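Local coordinates for short chain dehydrogenase (A0QTM2 homolog) (Mycobacterium thermoresistibile, PDB 3SC4), which is probably an NAD(P)-dependent oxidoreductase of the short-chain dehydrogenase family, built on a Rossmann fold, whose substrate is not established, at residues K10-G16 with D95-A101; N35-K41 with Q66-G72; A24-R28 with Y224-Y229; P145-S151 with I189-W195. All blocks are in the same frame, centred on the assembly; numbering follows the deposited sequence. Where two conformers were deposited one is given.

Interaction 1: residues K10-G16 with D95-A101; sequences KTMFISG and DICVNNA
The hydroxyl of S15 takes two backbone N-H groups at the C-terminal end of this parallel strand pair: N100 N and A101 N each lie 2.9 Å from S15 OG, the second bond almost straight at 174°. OG sits between the backbone N and the carbonyl carbon (chi1 68°), turned across to the chain after strand 96-99. A water 2.6 Å from S15 OG donates to N99 OD1, while N99 ND2 is held by S132 and T149. At the other end D95 OD2 accepts T11 N at 2.9 Å through its anti lone pair and also pairs with R142; T11 O takes both D95 N and I96 N. M12 SD rests on V98 CG2 at 3.6 Å, and I14 runs alongside V98. In this central strand pair of the Rossmann fold, N99-N100-A101 match the Asn-Asn-Ala sequence of short-chain dehydrogenases. M12 and I14 also pack on V36 of strand 35-40, F13 on helix 77-91, C97 and N99 on helix 114-135.

Interaction 2: residues N35-K41 with Q66-G72; sequences NVALVAK and QALPIVG
Strands 35-40 and 66-71 run parallel, 4.7 Å apart at closest approach and 17° from alignment, joined by six backbone hydrogen bonds from V36 N to Q66 O through to G72 N to A40 O. One face carries N35, A37 and V39 beside Q66, L68 and I70. Here A37 CB meets I70 CD1 at 4.1 Å and also approaches L68 CB, while N35 OD1 lies 3.5 Å from Q66 CB, the two amide planes turned 62° apart. Further along this face, V39 CG2 is 3.6 Å from G72 O. On the other face L38 reaches across: with CG held between its backbone N and carbonyl carbon (chi1 54°), CD2 comes within 3.7 Å of L68 O and lies over P69 CA. Helix 53-63 links the strands in a beta-alpha-beta crossover and covers the L38 and P69 face; helix 77-91 covers that of A37 and I70. The pairing therefore rests on main-chain bonds, which P69 does not break because its nitrogen falls between the bonded positions. Apart from N35 and Q66, the groups that meet across the strands are small or branched and apolar, and N35 spends its ND2 on T11 of the next strand.

Interaction 3: residues A24-R28 with Y224-Y229; sequences AIAKR and YADAAY
R28 sends CG away from its backbone N (chi1 -177°) and then bends at its second torsion, laying its guanidinium flat over the ring of Y229, whose own extended first torsion carries the ring out to meet it. The planes are 21° apart and R28 CZ stands 3.6 Å from the ring centroid, a stacked cation-pi pair with NH1 over the middle of the ring. At the guanidinium edge, R28 NE makes a weak 3.3 Å salt-bridge hydrogen bond to D226 OD1, the carboxylate standing nearly perpendicular to the guanidinium. Both partners have a second bond: D226 OD2 to Y260 OH and Y229 OH to D32 OD2. Helix 20-30, which follows the first strand of the Rossmann fold, here crosses helix 222-232 at -51° with the short axes 8.3 Å apart. Small residues permit that closeness, A225 CB lying 3.2 Å from A24 O and 3.9 Å from A24 CB. Beside them, I25 CG1 lies 4.0 Å from A228 CB and also rests against the backbone of A225.

Interaction 4: residues P145-S151 with I189-W195; sequences PHILTLS and IASNTLW
I189, at the start of 189-195, sets CG2 against I147 CG1 at 3.8 Å, while its CG1 approaches the ring of P145. A190 follows, its CB over one face of the H146 imidazole, 3.5 Å from the ring centroid in a CH-pi contact; A190 also exchanges backbone bonds with P145 O and I147 N. S191 turns OG, also bonded to A177 O, to a water that T149 OG1 shares. N192 ND2 and H146 ND1 meet through another water, 2.9 Å from ND2 and 2.6 Å from ND1, in the imidazole plane; ND2 also bonds Y238 O, and H146 NE2 bonds K234 O. T193 places CG2 3.4 Å from S151 OG, which bonds T174 OG1, and a water joins T193 OG1 to S151 O. L194 bonds through its N to T149 O and brings CB to L148 CD1 at 4.1 Å. W195, with CG anti to its backbone N (chi1 -166°), lays CE3 3.5 Å from S151 C and turns a ring edge to L150 O. Helix 164-183 links the strands in a beta-alpha-beta crossover of the Rossmann fold and covers I147, T149 and T193, helix 222-232 covers H146 and L148, and strands 96-99 and 242-244 flank the pair in the parallel sheet.

In the fold
Interactions 1, 2 and 4 are strand pairs of one parallel sheet, ordered 66-71, 35-40, 11-15, 96-99, 146-149, 190-195, 242-244, as in a Rossmann fold. Interaction 1 stands in the middle, its centre about 9 Å from that of interaction 2 and 10 Å from that of interaction 4; backbone bonds join it to both, which do not touch each other. Along the chain, interaction 2 is nested inside interaction 1, and interaction 4 opens later. Interaction 3 pairs helices on one side of the sheet: M12 meets A26, and Y224 OH bonds L194 O. Its loop encloses interactions 2 and 4, tying the first strands and helix, where relatives bind the nucleotide and this protein probably does, to the C-terminal region.

Interaction 1: residues K10-G16 with D95-A101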
loop_
_atom_site.group_PDB
_atom_site.type_symbol
_atom_site.label_atom_id
_atom_site.label_comp_id
_atom_site.label_asym_id
_atom_site.label_seq_id
_atom_site.Cartn_x
_atom_site.Cartn_y
_atom_site.Cartn_z
ATOM N N LYS B 10 15.602 -27.951 -5.769
ATOM C CA LYS B 10 15.268 -26.741 -5.064
ATOM C C LYS B 10 13.805 -26.799 -4.621
ATOM O O LYS B 10 13.008 -27.565 -5.180
ATOM C CB LYS B 10 15.581 -25.532 -5.944
ATOM C CG LYS B 10 17.072 -25.483 -6.339
ATOM C CD LYS B 10 17.745 -24.113 -6.087
ATOM C CE LYS B 10 19.283 -24.172 -6.216
ATOM N NZ LYS B 10 19.925 -25.084 -5.190
ATOM N N THR B 11 13.472 -26.025 -3.590
ATOM C CA THR B 11 12.141 -26.033 -3.015
ATOM C C THR B 11 11.447 -24.692 -3.183
ATOM O O THR B 11 11.993 -23.675 -2.794
ATOM C CB THR B 11 12.217 -26.370 -1.537
ATOM O OG1 THR B 11 12.678 -27.718 -1.399
ATOM C CG2 THR B 11 10.849 -26.255 -0.883
ATOM N N MET B 12 10.239 -24.706 -3.748
ATOM C CA MET B 12 9.394 -23.510 -3.869
ATOM C C MET B 12 8.170 -23.517 -2.957
ATOM O O MET B 12 7.475 -24.523 -2.850
ATOM C CB MET B 12 8.890 -23.358 -5.298
ATOM C CG MET B 12 7.919 -22.191 -5.491
ATOM S SD MET B 12 7.840 -21.655 -7.209
ATOM C CE MET B 12 6.760 -22.860 -7.917
ATOM N N PHE B 13 7.908 -22.375 -2.323
ATOM C CA PHE B 13 6.652 -22.116 -1.631
ATOM C C PHE B 13 5.839 -21.107 -2.442
ATOM O O PHE B 13 6.288 -19.991 -2.667
ATOM C CB PHE B 13 6.905 -21.556 -0.239
ATOM C CG PHE B 13 5.654 -21.481 0.613
ATOM C CD1 PHE B 13 5.259 -22.565 1.401
ATOM C CD2 PHE B 13 4.869 -20.339 0.616
ATOM C CE1 PHE B 13 4.121 -22.498 2.176
ATOM C CE2 PHE B 13 3.718 -20.271 1.379
ATOM C CZ PHE B 13 3.350 -21.356 2.179
ATOM N N ILE B 14 4.644 -21.480 -2.863
ATOM C CA ILE B 14 3.845 -20.600 -3.698
ATOM C C ILE B 14 2.436 -20.439 -3.131
ATOM O O ILE B 14 1.783 -21.421 -2.777
ATOM C CB ILE B 14 3.837 -21.062 -5.187
ATOM C CG1 ILE B 14 3.086 -20.055 -6.058
ATOM C CG2 ILE B 14 3.266 -22.451 -5.348
ATOM C CD1 ILE B 14 3.162 -20.363 -7.547
ATOM N N SER B 15 2.020 -19.180 -2.970
ATOM C CA SER B 15 0.655 -18.857 -2.609
ATOM C C SER B 15 -0.140 -18.861 -3.901
ATOM O O SER B 15 0.284 -18.316 -4.939
ATOM C CB SER B 15 0.536 -17.501 -1.927
ATOM O OG SER B 15 0.815 -16.452 -2.844
ATOM N N GLY B 16 -1.322 -19.440 -3.774
ATOM C CA GLY B 16 -2.102 -19.876 -4.903
ATOM C C GLY B 16 -1.475 -21.147 -5.430
ATOM O O GLY B 16 -1.087 -22.051 -4.674
ATOM N N ASP B 95 13.934 -22.338 -1.054
ATOM C CA ASP B 95 14.753 -21.633 -2.019
ATOM C C ASP B 95 14.009 -20.499 -2.686
ATOM O O ASP B 95 14.610 -19.469 -2.978
ATOM C CB ASP B 95 15.215 -22.616 -3.091
ATOM C CG ASP B 95 16.223 -23.601 -2.562
ATOM O OD1 ASP B 95 17.326 -23.131 -2.196
ATOM O OD2 ASP B 95 15.913 -24.822 -2.495
ATOM N N ILE B 96 12.718 -20.726 -2.953
ATOM C CA ILE B 96 11.901 -19.842 -3.737
ATOM C C ILE B 96 10.544 -19.600 -3.042
ATOM O O ILE B 96 9.868 -20.536 -2.620
ATOM C CB ILE B 96 11.660 -20.437 -5.125
ATOM C CG1 ILE B 96 12.993 -20.723 -5.803
ATOM C CG2 ILE B 96 10.777 -19.481 -6.002
ATOM C CD1 ILE B 96 12.851 -21.602 -7.001
ATOM N N CYS B 97 10.194 -18.324 -2.889
ATOM C CA CYS B 97 8.905 -17.912 -2.387
ATOM C C CYS B 97 8.226 -17.105 -3.484
ATOM O O CYS B 97 8.745 -16.065 -3.887
ATOM C CB CYS B 97 9.096 -17.035 -1.162
ATOM S SG CYS B 97 7.545 -16.369 -0.509
ATOM N N VAL B 98 7.113 -17.602 -4.007
ATOM C CA VAL B 98 6.360 -16.863 -5.008
ATOM C C VAL B 98 5.053 -16.396 -4.405
ATOM O O VAL B 98 4.253 -17.197 -3.988
ATOM C CB VAL B 98 6.051 -17.702 -6.244
ATOM C CG1 VAL B 98 5.106 -16.943 -7.155
ATOM C CG2 VAL B 98 7.334 -18.068 -6.968
ATOM N N ASN B 99 4.855 -15.086 -4.367
ATOM C CA ASN B 99 3.605 -14.492 -3.916
ATOM C C ASN B 99 2.700 -14.254 -5.107
ATOM O O ASN B 99 2.836 -13.252 -5.820
ATOM C CB ASN B 99 3.859 -13.174 -3.174
ATOM C CG ASN B 99 4.657 -13.372 -1.911
ATOM O OD1 ASN B 99 4.212 -14.050 -0.999
ATOM N ND2 ASN B 99 5.839 -12.791 -1.856
ATOM N N ASN B 100 1.793 -15.207 -5.322
ATOM C CA ASN B 100 0.853 -15.168 -6.452
ATOM C C ASN B 100 -0.622 -15.019 -6.041
ATOM O O ASN B 100 -1.403 -14.576 -6.826
ATOM C CB ASN B 100 1.062 -16.412 -7.334
ATOM C CG ASN B 100 -0.116 -16.677 -8.306
ATOM O OD1 ASN B 100 -0.384 -15.875 -9.214
ATOM N ND2 ASN B 100 -0.828 -17.801 -8.092
ATOM N N ALA B 101 -0.999 -15.358 -4.822
ATOM C CA ALA B 101 -2.396 -15.225 -4.391
ATOM C C ALA B 101 -2.888 -13.818 -4.681
ATOM O O ALA B 101 -2.175 -12.844 -4.443
ATOM C CB ALA B 101 -2.538 -15.527 -2.932
HETATM O O HOH W 1 1.568 -14.533 -1.209
#

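Interaction 2: residues N35-K41 with Q66-G72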
loop_
_atom_site.group_PDB
_atom_site.type_symbol
_atom_site.label_atom_id
_atom_site.label_comp_id
_atom_site.label_asym_id
_atom_site.label_seq_id
_atom_site.Cartn_x
_atom_site.Cartn_y
_atom_site.Cartn_z
ATOM N N ASN B 35 10.895 -29.314 -5.767
ATOM C CA ASN B 35 9.772 -29.461 -4.845
ATOM C C ASN B 35 8.935 -28.168 -4.846
ATOM O O ASN B 35 9.481 -27.070 -4.970
ATOM C CB ASN B 35 10.269 -29.784 -3.440
ATOM C CG ASN B 35 11.354 -30.868 -3.435
ATOM O OD1 ASN B 35 11.278 -31.865 -4.164
ATOM N ND2 ASN B 35 12.388 -30.650 -2.627
ATOM N N VAL B 36 7.613 -28.315 -4.745
ATOM C CA VAL B 36 6.709 -27.189 -4.714
ATOM C C VAL B 36 5.626 -27.398 -3.667
ATOM O O VAL B 36 4.832 -28.306 -3.773
ATOM C CB VAL B 36 6.010 -27.011 -6.063
ATOM C CG1 VAL B 36 4.973 -25.872 -5.976
ATOM C CG2 VAL B 36 7.025 -26.742 -7.161
ATOM N N ALA B 37 5.603 -26.560 -2.645
ATOM C CA ALA B 37 4.493 -26.523 -1.695
ATOM C C ALA B 37 3.564 -25.420 -2.149
ATOM O O ALA B 37 4.022 -24.339 -2.519
ATOM C CB ALA B 37 4.990 -26.253 -0.273
ATOM N N LEU B 38 2.267 -25.707 -2.165
ATOM C CA LEU B 38 1.271 -24.751 -2.631
ATOM C C LEU B 38 0.206 -24.652 -1.564
ATOM O O LEU B 38 -0.250 -25.670 -1.031
ATOM C CB LEU B 38 0.684 -25.144 -3.996
ATOM C CG LEU B 38 0.064 -26.529 -4.277
ATOM C CD1 LEU B 38 -0.649 -26.519 -5.610
ATOM C CD2 LEU B 38 1.078 -27.612 -4.301
ATOM N N VAL B 39 -0.151 -23.421 -1.218
ATOM C CA VAL B 39 -1.124 -23.183 -0.163
ATOM C C VAL B 39 -2.372 -22.485 -0.738
ATOM O O VAL B 39 -2.240 -21.494 -1.464
ATOM C CB VAL B 39 -0.485 -22.380 0.992
ATOM C CG1 VAL B 39 -0.162 -20.957 0.548
ATOM C CG2 VAL B 39 -1.389 -22.369 2.200
ATOM N N ALA B 40 -3.561 -23.014 -0.443
ATOM C CA ALA B 40 -4.844 -22.352 -0.772
ATOM C C ALA B 40 -5.850 -22.453 0.382
ATOM O O ALA B 40 -5.695 -23.275 1.288
ATOM C CB ALA B 40 -5.444 -22.926 -2.039
ATOM N N LYS B 41 -6.875 -21.612 0.337
ATOM C CA LYS B 41 -7.834 -21.493 1.413
ATOM C C LYS B 41 -8.675 -22.747 1.573
ATOM O O LYS B 41 -8.929 -23.180 2.698
ATOM C CB LYS B 41 -8.755 -20.284 1.195
ATOM C CG LYS B 41 -9.971 -20.227 2.189
ATOM C CD LYS B 41 -10.380 -18.785 2.569
ATOM C CE LYS B 41 -11.906 -18.632 2.876
ATOM N NZ LYS B 41 -12.376 -19.238 4.154
ATOM N N GLN B 66 8.010 -32.776 -7.007
ATOM C CA GLN B 66 7.327 -33.302 -5.830
ATOM C C GLN B 66 6.386 -32.191 -5.345
ATOM O O GLN B 66 6.753 -31.015 -5.343
ATOM C CB GLN B 66 8.355 -33.725 -4.767
ATOM C CG GLN B 66 8.626 -35.246 -4.636
ATOM C CD GLN B 66 8.846 -36.002 -5.986
ATOM O OE1 GLN B 66 9.860 -35.804 -6.686
ATOM N NE2 GLN B 66 7.897 -36.896 -6.327
ATOM N N ALA B 67 5.163 -32.560 -4.975
ATOM C CA ALA B 67 4.138 -31.588 -4.616
ATOM C C ALA B 67 3.689 -31.765 -3.180
ATOM O O ALA B 67 3.599 -32.877 -2.680
ATOM C CB ALA B 67 2.941 -31.686 -5.552
ATOM N N LEU B 68 3.409 -30.644 -2.521
ATOM C CA LEU B 68 2.881 -30.651 -1.166
ATOM C C LEU B 68 1.714 -29.664 -1.125
ATOM O O LEU B 68 1.900 -28.489 -0.835
ATOM C CB LEU B 68 3.969 -30.275 -0.157
ATOM C CG LEU B 68 3.523 -30.371 1.300
ATOM C CD1 LEU B 68 3.230 -31.823 1.698
ATOM C CD2 LEU B 68 4.574 -29.739 2.211
ATOM N N PRO B 69 0.510 -30.139 -1.447
ATOM C CA PRO B 69 -0.637 -29.255 -1.345
ATOM C C PRO B 69 -0.980 -29.059 0.106
ATOM O O PRO B 69 -1.013 -30.017 0.844
ATOM C CB PRO B 69 -1.743 -30.042 -2.042
ATOM C CG PRO B 69 -1.370 -31.502 -1.803
ATOM C CD PRO B 69 0.133 -31.516 -1.816
ATOM N N ILE B 70 -1.219 -27.818 0.506
ATOM C CA ILE B 70 -1.520 -27.471 1.896
ATOM C C ILE B 70 -2.789 -26.611 1.897
ATOM O O ILE B 70 -2.890 -25.629 1.152
ATOM C CB ILE B 70 -0.362 -26.657 2.508
ATOM C CG1 ILE B 70 0.939 -27.451 2.373
ATOM C CG2 ILE B 70 -0.649 -26.290 3.961
ATOM C CD1 ILE B 70 2.186 -26.692 2.682
ATOM N N VAL B 71 -3.758 -26.999 2.715
ATOM C CA VAL B 71 -4.904 -26.153 2.979
ATOM C C VAL B 71 -4.543 -25.084 4.009
ATOM O O VAL B 71 -4.118 -25.405 5.123
ATOM C CB VAL B 71 -6.080 -26.953 3.503
ATOM C CG1 VAL B 71 -7.135 -26.011 4.138
ATOM C CG2 VAL B 71 -6.661 -27.790 2.368
ATOM N N GLY B 72 -4.701 -23.814 3.626
ATOM C CA GLY B 72 -4.500 -22.714 4.560
ATOM C C GLY B 72 -4.930 -21.362 4.037
ATOM O O GLY B 72 -4.625 -20.998 2.939
#

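Interaction 3: residues A24-R28 with Y224-Y229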
loop_
_atom_site.group_PDB
_atom_site.type_symbol
_atom_site.label_atom_id
_atom_site.label_comp_id
_atom_site.label_asym_id
_atom_site.label_seq_id
_atom_site.Cartn_x
_atom_site.Cartn_y
_atom_site.Cartn_z
ATOM N N ALA B 24 1.012 -22.574 -13.831
ATOM C CA ALA B 24 2.042 -22.643 -14.896
ATOM C C ALA B 24 3.445 -22.419 -14.349
ATOM O O ALA B 24 4.397 -22.993 -14.850
ATOM C CB ALA B 24 1.747 -21.676 -16.044
ATOM N N ILE B 25 3.582 -21.573 -13.334
ATOM C CA ILE B 25 4.888 -21.318 -12.717
ATOM C C ILE B 25 5.326 -22.555 -11.956
ATOM O O ILE B 25 6.446 -23.030 -12.135
ATOM C CB ILE B 25 4.872 -20.084 -11.788
ATOM C CG1 ILE B 25 4.787 -18.813 -12.638
ATOM C CG2 ILE B 25 6.135 -20.002 -10.912
ATOM C CD1 ILE B 25 4.251 -17.604 -11.913
ATOM N N ALA B 26 4.434 -23.063 -11.118
ATOM C CA ALA B 26 4.657 -24.305 -10.401
ATOM C C ALA B 26 5.090 -25.421 -11.355
ATOM O O ALA B 26 6.093 -26.084 -11.118
ATOM C CB ALA B 26 3.402 -24.699 -9.652
ATOM N N LYS B 27 4.365 -25.606 -12.444
ATOM C CA LYS B 27 4.715 -26.656 -13.406
ATOM C C LYS B 27 6.109 -26.460 -14.000
ATOM O O LYS B 27 6.902 -27.397 -14.073
ATOM C CB LYS B 27 3.641 -26.782 -14.505
ATOM C CG LYS B 27 2.442 -27.676 -14.066
ATOM C CD LYS B 27 1.134 -27.390 -14.794
ATOM C CE LYS B 27 0.981 -28.147 -16.121
ATOM N NZ LYS B 27 -0.281 -27.692 -16.807
ATOM N N ARG B 28 6.437 -25.233 -14.379
ATOM C CA ARG B 28 7.743 -24.978 -14.981
ATOM C C ARG B 28 8.878 -25.299 -14.034
ATOM O O ARG B 28 9.873 -25.889 -14.425
ATOM C CB ARG B 28 7.865 -23.537 -15.415
ATOM C CG ARG B 28 9.159 -23.228 -16.119
ATOM C CD ARG B 28 9.204 -23.876 -17.491
ATOM N NE ARG B 28 10.280 -23.297 -18.286
ATOM C CZ ARG B 28 11.541 -23.721 -18.293
ATOM N NH1 ARG B 28 11.950 -24.755 -17.539
ATOM N NH2 ARG B 28 12.400 -23.098 -19.080
ATOM N N TYR B 224 4.279 -15.913 -18.376
ATOM C CA TYR B 224 4.609 -15.660 -16.972
ATOM C C TYR B 224 5.531 -16.745 -16.403
ATOM O O TYR B 224 6.506 -16.448 -15.704
ATOM C CB TYR B 224 3.323 -15.619 -16.137
ATOM C CG TYR B 224 3.119 -14.417 -15.229
ATOM C CD1 TYR B 224 4.135 -13.936 -14.421
ATOM C CD2 TYR B 224 1.855 -13.814 -15.124
ATOM C CE1 TYR B 224 3.939 -12.854 -13.581
ATOM C CE2 TYR B 224 1.648 -12.727 -14.283
ATOM C CZ TYR B 224 2.696 -12.255 -13.516
ATOM O OH TYR B 224 2.490 -11.181 -12.688
ATOM N N ALA B 225 5.206 -18.009 -16.677
ATOM C CA ALA B 225 6.032 -19.152 -16.221
ATOM C C ALA B 225 7.476 -19.067 -16.737
ATOM O O ALA B 225 8.423 -19.148 -15.964
ATOM C CB ALA B 225 5.401 -20.478 -16.629
ATOM N N ASP B 226 7.642 -18.890 -18.041
ATOM C CA ASP B 226 8.981 -18.755 -18.635
ATOM C C ASP B 226 9.722 -17.527 -18.101
ATOM O O ASP B 226 10.912 -17.615 -17.811
ATOM C CB ASP B 226 8.921 -18.705 -20.165
ATOM C CG ASP B 226 8.624 -20.062 -20.796
ATOM O OD1 ASP B 226 8.591 -21.077 -20.073
ATOM O OD2 ASP B 226 8.435 -20.114 -22.036
ATOM N N ALA B 227 9.037 -16.395 -17.937
ATOM C CA ALA B 227 9.721 -15.200 -17.401
ATOM C C ALA B 227 10.163 -15.470 -15.946
ATOM O O ALA B 227 11.304 -15.192 -15.576
ATOM C CB ALA B 227 8.857 -13.924 -17.507
ATOM N N ALA B 228 9.276 -16.054 -15.143
ATOM C CA ALA B 228 9.592 -16.357 -13.744
ATOM C C ALA B 228 10.849 -17.210 -13.655
ATOM O O ALA B 228 11.748 -16.940 -12.851
ATOM C CB ALA B 228 8.407 -17.083 -13.078
ATOM N N TYR B 229 10.895 -18.231 -14.518
ATOM C CA TYR B 229 11.981 -19.189 -14.552
ATOM C C TYR B 229 13.305 -18.476 -14.772
ATOM O O TYR B 229 14.273 -18.719 -14.074
ATOM C CB TYR B 229 11.718 -20.225 -15.647
ATOM C CG TYR B 229 12.725 -21.365 -15.658
ATOM C CD1 TYR B 229 12.614 -22.441 -14.765
ATOM C CD2 TYR B 229 13.800 -21.358 -16.564
ATOM C CE1 TYR B 229 13.535 -23.481 -14.769
ATOM C CE2 TYR B 229 14.740 -22.387 -16.579
ATOM C CZ TYR B 229 14.607 -23.448 -15.680
ATOM O OH TYR B 229 15.535 -24.459 -15.729
#

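Interaction 4: residues P145-S151 with I189-W195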
loop_
_atom_site.group_PDB
_atom_site.type_symbol
_atom_site.label_atom_id
_atom_site.label_comp_id
_atom_site.label_asym_id
_atom_site.label_seq_id
_atom_site.Cartn_x
_atom_site.Cartn_y
_atom_site.Cartn_z
ATOM N N PRO B 145 18.643 -17.856 -3.061
ATOM C CA PRO B 145 17.223 -17.693 -2.705
ATOM C C PRO B 145 16.522 -16.485 -3.332
ATOM O O PRO B 145 17.106 -15.402 -3.400
ATOM C CB PRO B 145 17.262 -17.536 -1.183
ATOM C CG PRO B 145 18.650 -17.023 -0.905
ATOM C CD PRO B 145 19.529 -17.649 -1.909
ATOM N N HIS B 146 15.268 -16.679 -3.743
ATOM C CA HIS B 146 14.504 -15.664 -4.448
ATOM C C HIS B 146 13.112 -15.523 -3.895
ATOM O O HIS B 146 12.401 -16.513 -3.767
ATOM C CB HIS B 146 14.343 -16.051 -5.928
ATOM C CG HIS B 146 15.393 -15.475 -6.810
ATOM N ND1 HIS B 146 15.220 -14.285 -7.481
ATOM C CD2 HIS B 146 16.645 -15.902 -7.100
ATOM C CE1 HIS B 146 16.316 -14.012 -8.166
ATOM N NE2 HIS B 146 17.196 -14.976 -7.952
ATOM N N ILE B 147 12.704 -14.290 -3.610
ATOM C CA ILE B 147 11.293 -14.010 -3.451
ATOM C C ILE B 147 10.807 -13.333 -4.722
ATOM O O ILE B 147 11.434 -12.410 -5.197
ATOM C CB ILE B 147 11.010 -13.111 -2.277
ATOM C CG1 ILE B 147 11.646 -13.703 -1.004
ATOM C CG2 ILE B 147 9.503 -12.948 -2.165
ATOM C CD1 ILE B 147 11.518 -12.844 0.288
ATOM N N LEU B 148 9.686 -13.787 -5.262
ATOM C CA LEU B 148 9.149 -13.221 -6.498
ATOM C C LEU B 148 7.675 -12.965 -6.302
ATOM O O LEU B 148 6.923 -13.877 -5.910
ATOM C CB LEU B 148 9.343 -14.191 -7.658
ATOM C CG LEU B 148 9.023 -13.640 -9.043
ATOM C CD1 LEU B 148 10.007 -12.576 -9.452
ATOM C CD2 LEU B 148 9.051 -14.783 -10.054
ATOM N N THR B 149 7.262 -11.733 -6.595
ATOM C CA THR B 149 5.939 -11.255 -6.242
ATOM C C THR B 149 5.283 -10.792 -7.512
ATOM O O THR B 149 5.879 -10.105 -8.314
ATOM C CB THR B 149 6.046 -10.137 -5.168
ATOM O OG1 THR B 149 6.613 -10.695 -3.982
ATOM C CG2 THR B 149 4.702 -9.576 -4.814
ATOM N N LEU B 150 4.057 -11.228 -7.705
ATOM C CA LEU B 150 3.369 -11.080 -8.978
ATOM C C LEU B 150 2.532 -9.812 -8.918
ATOM O O LEU B 150 1.329 -9.841 -8.563
ATOM C CB LEU B 150 2.564 -12.341 -9.290
ATOM C CG LEU B 150 3.372 -13.449 -10.010
ATOM C CD1 LEU B 150 4.853 -13.564 -9.604
ATOM C CD2 LEU B 150 2.699 -14.801 -9.951
ATOM N N SER B 151 3.195 -8.691 -9.242
ATOM C CA SER B 151 2.620 -7.359 -9.049
ATOM C C SER B 151 3.344 -6.389 -9.956
ATOM O O SER B 151 4.391 -6.726 -10.487
ATOM C CB SER B 151 2.749 -6.955 -7.590
ATOM O OG SER B 151 4.114 -6.828 -7.262
ATOM N N ILE B 189 18.989 -12.517 -0.053
ATOM C CA ILE B 189 17.753 -13.028 -0.650
ATOM C C ILE B 189 17.248 -12.027 -1.681
ATOM O O ILE B 189 16.995 -10.873 -1.346
ATOM C CB ILE B 189 16.642 -13.256 0.387
ATOM C CG1 ILE B 189 17.088 -14.260 1.460
ATOM C CG2 ILE B 189 15.371 -13.767 -0.308
ATOM C CD1 ILE B 189 16.330 -14.084 2.759
ATOM N N ALA B 190 17.107 -12.473 -2.926
ATOM C CA ALA B 190 16.560 -11.644 -3.986
ATOM C C ALA B 190 15.095 -11.436 -3.698
ATOM O O ALA B 190 14.459 -12.342 -3.184
ATOM C CB ALA B 190 16.734 -12.300 -5.339
ATOM N N SER B 191 14.581 -10.239 -4.000
ATOM C CA SER B 191 13.143 -9.984 -4.038
ATOM C C SER B 191 12.825 -9.083 -5.212
ATOM O O SER B 191 13.283 -7.939 -5.276
ATOM C CB SER B 191 12.652 -9.321 -2.743
ATOM O OG SER B 191 11.233 -9.192 -2.730
ATOM N N ASN B 192 12.024 -9.594 -6.130
ATOM C CA ASN B 192 11.668 -8.875 -7.352
ATOM C C ASN B 192 10.161 -8.955 -7.586
ATOM O O ASN B 192 9.474 -9.796 -7.007
ATOM C CB ASN B 192 12.401 -9.475 -8.574
ATOM C CG ASN B 192 13.910 -9.301 -8.504
ATOM O OD1 ASN B 192 14.424 -8.191 -8.662
ATOM N ND2 ASN B 192 14.624 -10.397 -8.264
ATOM N N THR B 193 9.645 -8.093 -8.444
ATOM C CA THR B 193 8.262 -8.257 -8.890
ATOM C C THR B 193 8.254 -8.581 -10.374
ATOM O O THR B 193 9.192 -8.239 -11.100
ATOM C CB THR B 193 7.425 -6.993 -8.645
ATOM O OG1 THR B 193 7.928 -5.946 -9.471
ATOM C CG2 THR B 193 7.482 -6.554 -7.179
ATOM N N LEU B 194 7.168 -9.202 -10.828
ATOM C CA LEU B 194 7.056 -9.638 -12.222
ATOM C C LEU B 194 5.627 -9.525 -12.668
ATOM O O LEU B 194 4.726 -10.043 -11.978
ATOM C CB LEU B 194 7.538 -11.089 -12.355
ATOM C CG LEU B 194 7.606 -11.722 -13.742
ATOM C CD1 LEU B 194 8.595 -10.947 -14.602
ATOM C CD2 LEU B 194 7.956 -13.258 -13.688
ATOM N N TRP B 195 5.431 -8.900 -13.833
ATOM C CA TRP B 195 4.111 -8.509 -14.337
ATOM C C TRP B 195 4.067 -8.650 -15.876
ATOM O O TRP B 195 5.040 -8.322 -16.552
ATOM C CB TRP B 195 3.872 -7.053 -13.938
ATOM C CG TRP B 195 2.451 -6.539 -14.070
ATOM C CD1 TRP B 195 2.022 -5.560 -14.900
ATOM C CD2 TRP B 195 1.326 -6.909 -13.278
ATOM N NE1 TRP B 195 0.700 -5.323 -14.707
ATOM C CE2 TRP B 195 0.240 -6.149 -13.722
ATOM C CE3 TRP B 195 1.124 -7.846 -12.260
ATOM C CZ2 TRP B 195 -1.046 -6.281 -13.183
ATOM C CZ3 TRP B 195 -0.148 -7.984 -11.715
ATOM C CH2 TRP B 195 -1.222 -7.201 -12.184
HETATM O O HOH W 2 13.085 -12.754 -7.656
HETATM O O HOH W 3 9.244 -10.254 -4.233
HETATM O O HOH W 4 6.610 -5.853 -11.887
#